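Local coordinates for dimethylsulfoniopropionate lyase (Roseovarius nubinhibens, PDB 4B29), which probably cleaves dimethylsulfoniopropionate to release dimethyl sulfide, using a metal-dependent cupin fold, at residues 142-156 against 180-194. Sequence-based numbering, arbitrary orientation.
Sequences GLDYGWHEHLPEELY and TRFHPANAPHAMTTL. With ZN (zinc ion), chain J; PO4 (phosphate ion), chain B; EDO (1,2-ethanediol), chain F.
The His189 ring is wedged between the backbone O of His148, which lies over one face toward the rim, and the His183 ring, whose ND1 lies over the opposite face; its NE2 binds zinc at 2.0 Å. From 142-156, His150 NE2 and Glu154 OE1 reach the same ion, so the metal joins both segments inside the cupin fold. His189 ND1 donates to Ala187 O in the ring plane, fixing the ring rotation that turns NE2 to the zinc. With its chain extended (chi2 174°), Glu154 runs alongside His183, whose ND1 donates to Glu154 OE1 at 2.9 Å (176° at the hydrogen), from the anti side but 33° out of the carboxylate plane. Strands 144-149 and 189-192 pair antiparallel, with a beta bulge between Tyr145 and His148; strands 153-156 and 180-183 pair likewise. Beside the bulge, Ala190 CB is a small knob over the face of the Trp147 six-membered ring, 4.2 Å from its centroid, a CH-pi contact, while Pro188 CB packs against Trp147 CE3. Farther along, Phe182 presents its ring edge to Glu153, whose OE1 also forms a salt bridge with Arg205. Phosphate O4 is the fourth zinc ligand, 1.9 Å from the ion; Tyr145 OH bonds phosphate O1, and His148 NE2 and Tyr156 OH both bond O3. Such a polar, metal-centred pocket is consistent with holding a zwitterionic substrate's carboxylate, whose place the phosphate may mark.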
ATOM      1  N   GLY A 142       5.147 -15.809   2.944  1.00 17.24           N
ATOM      2  CA  GLY A 142       6.364 -16.412   2.394  1.00 17.08           C
ATOM      3  C   GLY A 142       7.008 -15.694   1.246  1.00 18.55           C
ATOM      4  O   GLY A 142       7.567 -16.319   0.334  1.00 19.34           O
ATOM      5  N   LEU A 143       6.912 -14.354   1.256  1.00 16.62           N
ATOM      6  CA  LEU A 143       7.542 -13.555   0.206  1.00 16.66           C
ATOM      7  C   LEU A 143       8.627 -12.677   0.782  1.00 17.38           C
ATOM      8  O   LEU A 143       8.524 -12.215   1.929  1.00 17.30           O
ATOM      9  CB  LEU A 143       6.471 -12.672  -0.461  1.00 15.11           C
ATOM     10  CG  LEU A 143       5.435 -13.421  -1.315  1.00 17.32           C
ATOM     11  CD1 LEU A 143       4.501 -12.356  -2.019  1.00 18.60           C
ATOM     12  CD2 LEU A 143       6.124 -14.287  -2.384  1.00 17.66           C
ATOM     13  N   ASP A 144       9.678 -12.483  -0.006  1.00 17.80           N
ATOM     14  CA  ASP A 144      10.764 -11.603   0.392  0.50 18.95           C
ATOM     15  C   ASP A 144      10.843 -10.480  -0.637  1.00 18.53           C
ATOM     16  O   ASP A 144      11.235 -10.676  -1.785  1.00 19.35           O
ATOM     17  CB  ASP A 144      12.080 -12.371   0.469  0.50 20.63           C
ATOM     18  CG  ASP A 144      13.168 -11.592   1.166  0.50 24.86           C
ATOM     19  OD1 ASP A 144      13.172 -11.530   2.430  0.50 29.44           O
ATOM     20  OD2 ASP A 144      14.032 -11.044   0.444  0.50 29.97           O
ATOM     21  N   TYR A 145      10.387  -9.311  -0.225  1.00 17.11           N
ATOM     22  CA  TYR A 145      10.463  -8.108  -1.069  1.00 15.88           C
ATOM     23  C   TYR A 145      11.808  -7.525  -0.758  1.00 15.76           C
ATOM     24  O   TYR A 145      12.024  -6.985   0.352  1.00 16.83           O
ATOM     25  CB  TYR A 145       9.316  -7.165  -0.669  1.00 14.65           C
ATOM     26  CG  TYR A 145       9.156  -5.909  -1.495  1.00 14.00           C
ATOM     27  CD1 TYR A 145       9.841  -5.729  -2.704  1.00 16.55           C
ATOM     28  CD2 TYR A 145       8.256  -4.924  -1.079  1.00 14.00           C
ATOM     29  CE1 TYR A 145       9.655  -4.554  -3.455  1.00 15.50           C
ATOM     30  CE2 TYR A 145       8.044  -3.755  -1.844  1.00 13.44           C
ATOM     31  CZ  TYR A 145       8.762  -3.591  -3.019  1.00 15.39           C
ATOM     32  OH  TYR A 145       8.549  -2.434  -3.768  1.00 16.23           O
ATOM     33  N   GLY A 146      12.747  -7.657  -1.697  1.00 15.13           N
ATOM     34  CA  GLY A 146      14.148  -7.300  -1.433  1.00 14.90           C
ATOM     35  C   GLY A 146      14.382  -5.799  -1.370  1.00 14.69           C
ATOM     36  O   GLY A 146      13.440  -5.005  -1.571  1.00 15.31           O
ATOM     37  N   TRP A 147      15.615  -5.414  -1.097  1.00 14.33           N
ATOM     38  CA  TRP A 147      15.990  -4.005  -0.915  1.00 13.15           C
ATOM     39  C   TRP A 147      15.569  -3.166  -2.141  1.00 13.49           C
ATOM     40  O   TRP A 147      15.918  -3.483  -3.294  1.00 14.94           O
ATOM     41  CB  TRP A 147      17.502  -3.857  -0.728  1.00 14.16           C
ATOM     42  CG  TRP A 147      18.001  -4.470   0.556  1.00 16.44           C
ATOM     43  CD1 TRP A 147      18.786  -5.602   0.665  1.00 20.64           C
ATOM     44  CD2 TRP A 147      17.789  -3.992   1.894  1.00 16.26           C
ATOM     45  NE1 TRP A 147      19.054  -5.864   2.011  1.00 21.36           N
ATOM     46  CE2 TRP A 147      18.472  -4.885   2.778  1.00 19.53           C
ATOM     47  CE3 TRP A 147      17.136  -2.880   2.439  1.00 15.25           C
ATOM     48  CZ2 TRP A 147      18.484  -4.704   4.170  1.00 17.53           C
ATOM     49  CZ3 TRP A 147      17.136  -2.711   3.827  1.00 14.84           C
ATOM     50  CH2 TRP A 147      17.812  -3.620   4.685  1.00 15.97           C
ATOM     51  N   HIS A 148      14.812  -2.103  -1.868  1.00 12.69           N
ATOM     52  CA  HIS A 148      14.356  -1.216  -2.954  1.00 12.20           C
ATOM     53  C   HIS A 148      14.340   0.197  -2.402  1.00 14.01           C
ATOM     54  O   HIS A 148      14.414   0.401  -1.188  1.00 12.57           O
ATOM     55  CB  HIS A 148      12.980  -1.626  -3.465  1.00 12.80           C
ATOM     56  CG  HIS A 148      11.929  -1.688  -2.409  1.00 13.73           C
ATOM     57  ND1 HIS A 148      11.854  -2.735  -1.514  1.00 13.86           N
ATOM     58  CD2 HIS A 148      10.891  -0.861  -2.116  1.00 13.07           C
ATOM     59  CE1 HIS A 148      10.833  -2.545  -0.697  1.00 14.48           C
ATOM     60  NE2 HIS A 148      10.225  -1.417  -1.050  1.00 13.94           N
ATOM     61  N   GLU A 149      14.248   1.192  -3.295  1.00 12.59           N
ATOM     62  CA  GLU A 149      14.470   2.547  -2.828  1.00 11.81           C
ATOM     63  C   GLU A 149      13.840   3.529  -3.812  1.00 12.27           C
ATOM     64  O   GLU A 149      13.479   3.162  -4.937  1.00 13.16           O
ATOM     65  CB  GLU A 149      15.974   2.843  -2.723  1.00 12.92           C
ATOM     66  CG  GLU A 149      16.662   2.719  -4.111  1.00 16.41           C
ATOM     67  CD  GLU A 149      18.134   2.868  -3.947  1.00 24.04           C
ATOM     68  OE1 GLU A 149      18.789   1.877  -3.563  1.00 21.04           O
ATOM     69  OE2 GLU A 149      18.616   4.009  -4.121  1.00 29.04           O
ATOM     70  N   HIS A 150      13.717   4.771  -3.363  1.00 11.22           N
ATOM     71  CA  HIS A 150      13.156   5.833  -4.209  1.00 11.80           C
ATOM     72  C   HIS A 150      13.424   7.167  -3.537  1.00 11.36           C
ATOM     73  O   HIS A 150      13.517   7.266  -2.289  1.00 11.69           O
ATOM     74  CB  HIS A 150      11.635   5.652  -4.404  1.00 11.37           C
ATOM     75  CG  HIS A 150      10.936   5.181  -3.163  1.00 11.50           C
ATOM     76  ND1 HIS A 150      10.690   5.995  -2.084  1.00 10.20           N
ATOM     77  CD2 HIS A 150      10.498   3.953  -2.822  1.00 13.47           C
ATOM     78  CE1 HIS A 150      10.096   5.294  -1.123  1.00 10.35           C
ATOM     79  NE2 HIS A 150       9.967   4.050  -1.563  1.00 11.68           N
ATOM     80  N   LEU A 151      13.446   8.236  -4.357  1.00 11.11           N
ATOM     81  CA  LEU A 151      13.656   9.559  -3.773  1.00 10.44           C
ATOM     82  C   LEU A 151      12.545  10.035  -2.768  1.00 10.36           C
ATOM     83  O   LEU A 151      12.855  10.562  -1.729  1.00 10.17           O
ATOM     84  CB  LEU A 151      13.848  10.593  -4.921  1.00 11.22           C
ATOM     85  CG  LEU A 151      14.001  12.033  -4.487  1.00 11.58           C
ATOM     86  CD1 LEU A 151      15.272  12.271  -3.623  1.00 12.38           C
ATOM     87  CD2 LEU A 151      14.080  12.886  -5.799  1.00 12.88           C
ATOM     88  N   PRO A 152      11.234   9.894  -3.106  1.00  9.82           N
ATOM     89  CA  PRO A 152      10.210  10.440  -2.207  1.00  9.58           C
ATOM     90  C   PRO A 152      10.197   9.713  -0.859  1.00  9.35           C
ATOM     91  O   PRO A 152      10.597   8.531  -0.777  1.00 11.29           O
ATOM     92  CB  PRO A 152       8.874  10.152  -2.954  1.00 10.21           C
ATOM     93  CG  PRO A 152       9.193   9.115  -4.025  1.00 10.86           C
ATOM     94  CD  PRO A 152      10.661   9.449  -4.396  1.00 10.26           C
ATOM     95  N   GLU A 153       9.836  10.462   0.150  1.00  9.44           N
ATOM     96  CA  GLU A 153       9.586   9.855   1.499  1.00  9.60           C
ATOM     97  C   GLU A 153       8.301   9.063   1.479  1.00 10.33           C
ATOM     98  O   GLU A 153       7.383   9.350   0.698  1.00  9.88           O
ATOM     99  CB  GLU A 153       9.435  10.964   2.508  1.00 10.49           C
ATOM    100  CG  GLU A 153      10.794  11.739   2.728  1.00 10.57           C
ATOM    101  CD  GLU A 153      10.630  12.866   3.671  1.00 11.55           C
ATOM    102  OE1 GLU A 153       9.531  13.013   4.266  1.00 13.06           O
ATOM    103  OE2 GLU A 153      11.579  13.654   3.927  1.00 12.41           O
ATOM    104  N   GLU A 154       8.188   8.096   2.391  1.00  9.42           N
ATOM    105  CA  GLU A 154       6.999   7.251   2.403  1.00 11.16           C
ATOM    106  C   GLU A 154       6.697   6.927   3.853  1.00 10.74           C
ATOM    107  O   GLU A 154       7.601   6.862   4.684  1.00 10.41           O
ATOM    108  CB  GLU A 154       7.410   6.006   1.620  1.00 14.14           C
ATOM    109  CG  GLU A 154       6.796   4.786   1.912  1.00 16.48           C
ATOM    110  CD  GLU A 154       7.214   3.713   0.937  1.00 13.90           C
ATOM    111  OE1 GLU A 154       8.323   3.152   1.038  1.00 13.14           O
ATOM    112  OE2 GLU A 154       6.394   3.341   0.109  1.00 15.50           O
ATOM    113  N   LEU A 155       5.420   6.763   4.163  1.00  9.33           N
ATOM    114  CA  LEU A 155       4.983   6.379   5.533  1.00  9.58           C
ATOM    115  C   LEU A 155       4.067   5.173   5.351  1.00  9.16           C
ATOM    116  O   LEU A 155       2.936   5.298   4.847  1.00  9.30           O
ATOM    117  CB  LEU A 155       4.248   7.540   6.209  1.00  9.40           C
ATOM    118  CG  LEU A 155       3.756   7.222   7.642  1.00 11.02           C
ATOM    119  CD1 LEU A 155       4.923   6.837   8.581  1.00 12.67           C
ATOM    120  CD2 LEU A 155       2.981   8.425   8.195  1.00 12.49           C
ATOM    121  N   TYR A 156       4.565   3.990   5.737  1.00  9.00           N
ATOM    122  CA  TYR A 156       3.745   2.789   5.689  1.00  9.45           C
ATOM    123  C   TYR A 156       2.779   2.739   6.871  1.00  9.39           C
ATOM    124  O   TYR A 156       3.089   3.206   7.968  1.00 10.08           O
ATOM    125  CB  TYR A 156       4.661   1.532   5.863  1.00  9.47           C
ATOM    126  CG  TYR A 156       4.942   0.831   4.587  1.00  8.79           C
ATOM    127  CD1 TYR A 156       5.933   1.335   3.715  1.00  9.64           C
ATOM    128  CD2 TYR A 156       4.229  -0.288   4.198  1.00  9.19           C
ATOM    129  CE1 TYR A 156       6.223   0.656   2.503  1.00 11.24           C
ATOM    130  CE2 TYR A 156       4.497  -0.953   3.022  1.00  9.12           C
ATOM    131  CZ  TYR A 156       5.462  -0.448   2.153  1.00 11.42           C
ATOM    132  OH  TYR A 156       5.734  -1.126   0.991  1.00 11.98           O
ATOM    133  N   THR A 180       3.036   1.899  12.040  1.00 10.43           N
ATOM    134  CA  THR A 180       3.525   2.662  10.868  1.00 10.68           C
ATOM    135  C   THR A 180       5.028   2.628  10.804  1.00 11.81           C
ATOM    136  O   THR A 180       5.724   2.254  11.787  1.00 12.02           O
ATOM    137  CB  THR A 180       3.081   4.151  10.925  1.00 10.07           C
ATOM    138  OG1 THR A 180       3.679   4.852  12.054  1.00 10.49           O
ATOM    139  CG2 THR A 180       1.519   4.254  10.988  1.00 11.40           C
ATOM    140  N   ARG A 181       5.576   2.994   9.647  1.00 10.32           N
ATOM    141  CA  ARG A 181       7.014   3.178   9.591  1.00 10.67           C
ATOM    142  C   ARG A 181       7.367   4.235   8.550  1.00 10.62           C
ATOM    143  O   ARG A 181       6.872   4.111   7.410  1.00 10.49           O
ATOM    144  CB  ARG A 181       7.735   1.905   9.235  1.00 11.93           C
ATOM    145  CG  ARG A 181       9.236   2.156   9.684  1.00 14.98           C
ATOM    146  CD  ARG A 181      10.245   1.233   9.092  1.00 13.82           C
ATOM    147  NE  ARG A 181      11.422   1.412   9.941  1.00 13.02           N
ATOM    148  CZ  ARG A 181      12.277   0.454  10.253  1.00 13.83           C
ATOM    149  NH1 ARG A 181      12.209  -0.725   9.671  1.00 13.30           N
ATOM    150  NH2 ARG A 181      13.211   0.744  11.151  1.00 13.36           N
ATOM    151  N   PHE A 182       8.229   5.194   8.947  1.00 10.32           N
ATOM    152  CA  PHE A 182       8.697   6.237   8.007  1.00  9.81           C
ATOM    153  C   PHE A 182       9.935   5.748   7.243  1.00 11.12           C
ATOM    154  O   PHE A 182      10.890   5.204   7.865  1.00 11.24           O
ATOM    155  CB  PHE A 182       9.082   7.443   8.836  1.00 10.02           C
ATOM    156  CG  PHE A 182       9.740   8.546   8.056  1.00 10.59           C
ATOM    157  CD1 PHE A 182       9.005   9.259   7.119  1.00 12.56           C
ATOM    158  CD2 PHE A 182      11.042   8.906   8.318  1.00 12.62           C
ATOM    159  CE1 PHE A 182       9.582  10.321   6.418  1.00 13.51           C
ATOM    160  CE2 PHE A 182      11.646  10.010   7.604  1.00 13.66           C
ATOM    161  CZ  PHE A 182      10.901  10.695   6.664  1.00 13.22           C
ATOM    162  N   HIS A 183       9.942   5.930   5.924  1.00  8.93           N
ATOM    163  CA  HIS A 183      11.136   5.648   5.117  1.00  8.99           C
ATOM    164  C   HIS A 183      11.683   6.952   4.571  1.00 10.44           C
ATOM    165  O   HIS A 183      11.037   7.598   3.758  1.00 10.20           O
ATOM    166  CB  HIS A 183      10.795   4.745   3.934  1.00 10.53           C
ATOM    167  CG  HIS A 183      10.423   3.345   4.351  1.00 11.13           C
ATOM    168  ND1 HIS A 183       9.588   2.546   3.598  1.00 11.03           N
ATOM    169  CD2 HIS A 183      10.711   2.645   5.474  1.00 12.20           C
ATOM    170  CE1 HIS A 183       9.435   1.377   4.217  1.00 13.94           C
ATOM    171  NE2 HIS A 183      10.120   1.408   5.344  1.00 12.09           N
ATOM    172  N   PRO A 184      12.850   7.380   5.051  1.00 10.22           N
ATOM    173  CA  PRO A 184      13.394   8.645   4.577  1.00 11.05           C
ATOM    174  C   PRO A 184      13.811   8.530   3.112  1.00 10.90           C
ATOM    175  O   PRO A 184      14.011   7.429   2.570  1.00 10.90           O
ATOM    176  CB  PRO A 184      14.652   8.896   5.437  1.00 12.24           C
ATOM    177  CG  PRO A 184      14.645   7.817   6.475  1.00 14.37           C
ATOM    178  CD  PRO A 184      13.643   6.724   6.122  1.00 11.62           C
ATOM    179  N   ALA A 185      13.938   9.706   2.480  1.00 10.91           N
ATOM    180  CA  ALA A 185      14.315   9.728   1.070  1.00 11.13           C
ATOM    181  C   ALA A 185      15.534   8.887   0.742  1.00 10.38           C
ATOM    182  O   ALA A 185      16.585   8.979   1.436  1.00 11.44           O
ATOM    183  CB  ALA A 185      14.600  11.213   0.656  1.00 10.54           C
ATOM    184  N   ASN A 186      15.426   8.096  -0.328  1.00 10.68           N
ATOM    185  CA  ASN A 186      16.543   7.297  -0.900  1.00 12.58           C
ATOM    186  C   ASN A 186      17.034   6.155   0.047  1.00 13.10           C
ATOM    187  O   ASN A 186      17.971   5.435  -0.335  1.00 14.10           O
ATOM    188  CB  ASN A 186      17.774   8.179  -1.232  1.00 13.51           C
ATOM    189  CG  ASN A 186      17.517   9.178  -2.364  1.00 18.01           C
ATOM    190  OD1 ASN A 186      17.902  10.399  -2.274  1.00 22.99           O
ATOM    191  ND2 ASN A 186      16.949   8.680  -3.423  1.00 15.18           N
ATOM    192  N   ALA A 187      16.418   5.984   1.225  1.00 12.09           N
ATOM    193  CA  ALA A 187      16.924   4.927   2.125  1.00 12.74           C
ATOM    194  C   ALA A 187      16.391   3.560   1.659  1.00 12.36           C
ATOM    195  O   ALA A 187      15.169   3.391   1.559  1.00 12.67           O
ATOM    196  CB  ALA A 187      16.491   5.205   3.584  1.00 12.05           C
ATOM    197  N   PRO A 188      17.279   2.590   1.355  1.00 12.38           N
ATOM    198  CA  PRO A 188      16.733   1.325   0.914  1.00 11.67           C
ATOM    199  C   PRO A 188      15.978   0.616   2.031  1.00 11.88           C
ATOM    200  O   PRO A 188      16.352   0.724   3.213  1.00 12.24           O
ATOM    201  CB  PRO A 188      17.956   0.516   0.511  1.00 13.29           C
ATOM    202  CG  PRO A 188      19.008   1.545   0.176  1.00 13.52           C
ATOM    203  CD  PRO A 188      18.740   2.681   1.132  1.00 13.14           C
ATOM    204  N   HIS A 189      14.913  -0.072   1.648  1.00 11.46           N
ATOM    205  CA  HIS A 189      14.087  -0.802   2.625  1.00 11.57           C
ATOM    206  C   HIS A 189      13.674  -2.117   1.999  1.00 12.47           C
ATOM    207  O   HIS A 189      13.750  -2.305   0.766  1.00 12.94           O
ATOM    208  CB  HIS A 189      12.887   0.074   3.085  1.00 10.51           C
ATOM    209  CG  HIS A 189      12.212   0.830   1.968  1.00  9.74           C
ATOM    210  ND1 HIS A 189      12.757   1.975   1.430  1.00 11.88           N
ATOM    211  CD2 HIS A 189      11.022   0.635   1.351  1.00 12.26           C
ATOM    212  CE1 HIS A 189      11.940   2.444   0.486  1.00 11.90           C
ATOM    213  NE2 HIS A 189      10.871   1.670   0.454  1.00  9.98           N
ATOM    214  N   ALA A 190      13.166  -3.020   2.830  1.00 11.30           N
ATOM    215  CA  ALA A 190      12.731  -4.323   2.326  1.00 12.55           C
ATOM    216  C   ALA A 190      11.720  -4.905   3.306  1.00 11.79           C
ATOM    217  O   ALA A 190      11.458  -4.317   4.360  1.00 11.88           O
ATOM    218  CB  ALA A 190      13.973  -5.274   2.193  1.00 13.39           C
ATOM    219  N   MET A 191      11.067  -5.996   2.928  1.00 12.40           N
ATOM    220  CA  MET A 191      10.035  -6.527   3.805  1.00 13.01           C
ATOM    221  C   MET A 191       9.892  -8.035   3.546  1.00 14.78           C
ATOM    222  O   MET A 191       9.939  -8.450   2.400  1.00 16.12           O
ATOM    223  CB  MET A 191       8.697  -5.848   3.453  1.00 13.51           C
ATOM    224  CG  MET A 191       7.570  -6.172   4.459  1.00 14.50           C
ATOM    225  SD  MET A 191       5.930  -5.709   3.775  1.00 16.45           S
ATOM    226  CE  MET A 191       5.787  -6.955   2.503  1.00 17.22           C
ATOM    227  N   THR A 192       9.650  -8.809   4.606  1.00 14.91           N
ATOM    228  CA  THR A 192       9.485 -10.260   4.473  1.00 15.59           C
ATOM    229  C   THR A 192       8.168 -10.651   5.124  1.00 14.63           C
ATOM    230  O   THR A 192       7.911 -10.292   6.297  1.00 14.32           O
ATOM    231  CB  THR A 192      10.604 -10.946   5.291  1.00 17.43           C
ATOM    232  OG1 THR A 192      11.857 -10.448   4.818  1.00 23.64           O
ATOM    233  CG2 THR A 192      10.516 -12.490   5.132  1.00 19.64           C
ATOM    234  N   THR A 193       7.341 -11.395   4.402  1.00 14.59           N
ATOM    235  CA  THR A 193       6.187 -12.016   5.061  1.00 15.63           C
ATOM    236  C   THR A 193       6.607 -13.473   5.424  1.00 16.72           C
ATOM    237  O   THR A 193       7.339 -14.145   4.692  1.00 17.07           O
ATOM    238  CB  THR A 193       4.916 -12.095   4.198  1.00 15.52           C
ATOM    239  OG1 THR A 193       5.274 -12.544   2.898  1.00 16.85           O
ATOM    240  CG2 THR A 193       4.245 -10.686   4.033  1.00 15.21           C
ATOM    241  N   LEU A 194       6.104 -13.892   6.562  1.00 17.28           N
ATOM    242  CA  LEU A 194       6.356 -15.251   7.069  1.00 20.38           C
ATOM    243  C   LEU A 194       5.069 -16.044   6.861  1.00 20.16           C
ATOM    244  O   LEU A 194       4.667 -16.255   5.726  1.00 21.69           O
ATOM    245  CB  LEU A 194       6.805 -15.153   8.526  1.00 19.02           C
ATOM    246  CG  LEU A 194       8.176 -14.528   8.835  1.00 24.28           C
ATOM    247  CD1 LEU A 194       9.279 -15.129   7.982  1.00 27.59           C
ATOM    248  CD2 LEU A 194       8.169 -12.996   8.728  1.00 29.03           C
TER
HETATM  249 ZN    ZN J1205       9.266   2.400  -0.536  1.00 14.85          ZN
HETATM  250  P   PO4 B1197       7.400   0.402  -1.633  1.00 13.83           P
HETATM  251  O1  PO4 B1197       7.176  -0.518  -2.796  1.00 15.83           O
HETATM  252  O2  PO4 B1197       6.076   1.148  -1.374  1.00 14.16           O
HETATM  253  O3  PO4 B1197       7.833  -0.336  -0.374  1.00 14.97           O
HETATM  254  O4  PO4 B1197       8.458   1.418  -1.915  1.00 12.41           O
HETATM  255  C1  EDO F1201       2.636   0.164  -0.691  1.00 26.11           C
HETATM  256  O1  EDO F1201       2.882  -0.953   0.166  1.00 19.74           O
HETATM  257  C2  EDO F1201       2.886  -0.313  -2.096  1.00 29.13           C
HETATM  258  O2  EDO F1201       2.840   0.870  -2.869  1.00 26.44           O
HETATM  259  O   HOH W   1      20.048   5.113  -1.895  1.00 25.56           O
HETATM  260  O   HOH W   2      16.726   6.260  -4.523  1.00 26.83           O
HETATM  261  O   HOH W   3      13.838   4.888  -0.469  1.00 12.60           O
HETATM  262  O   HOH W   4      12.043   6.591   0.778  1.00 12.15           O
HETATM  263  O   HOH W   5      13.947  12.150   3.941  1.00 11.93           O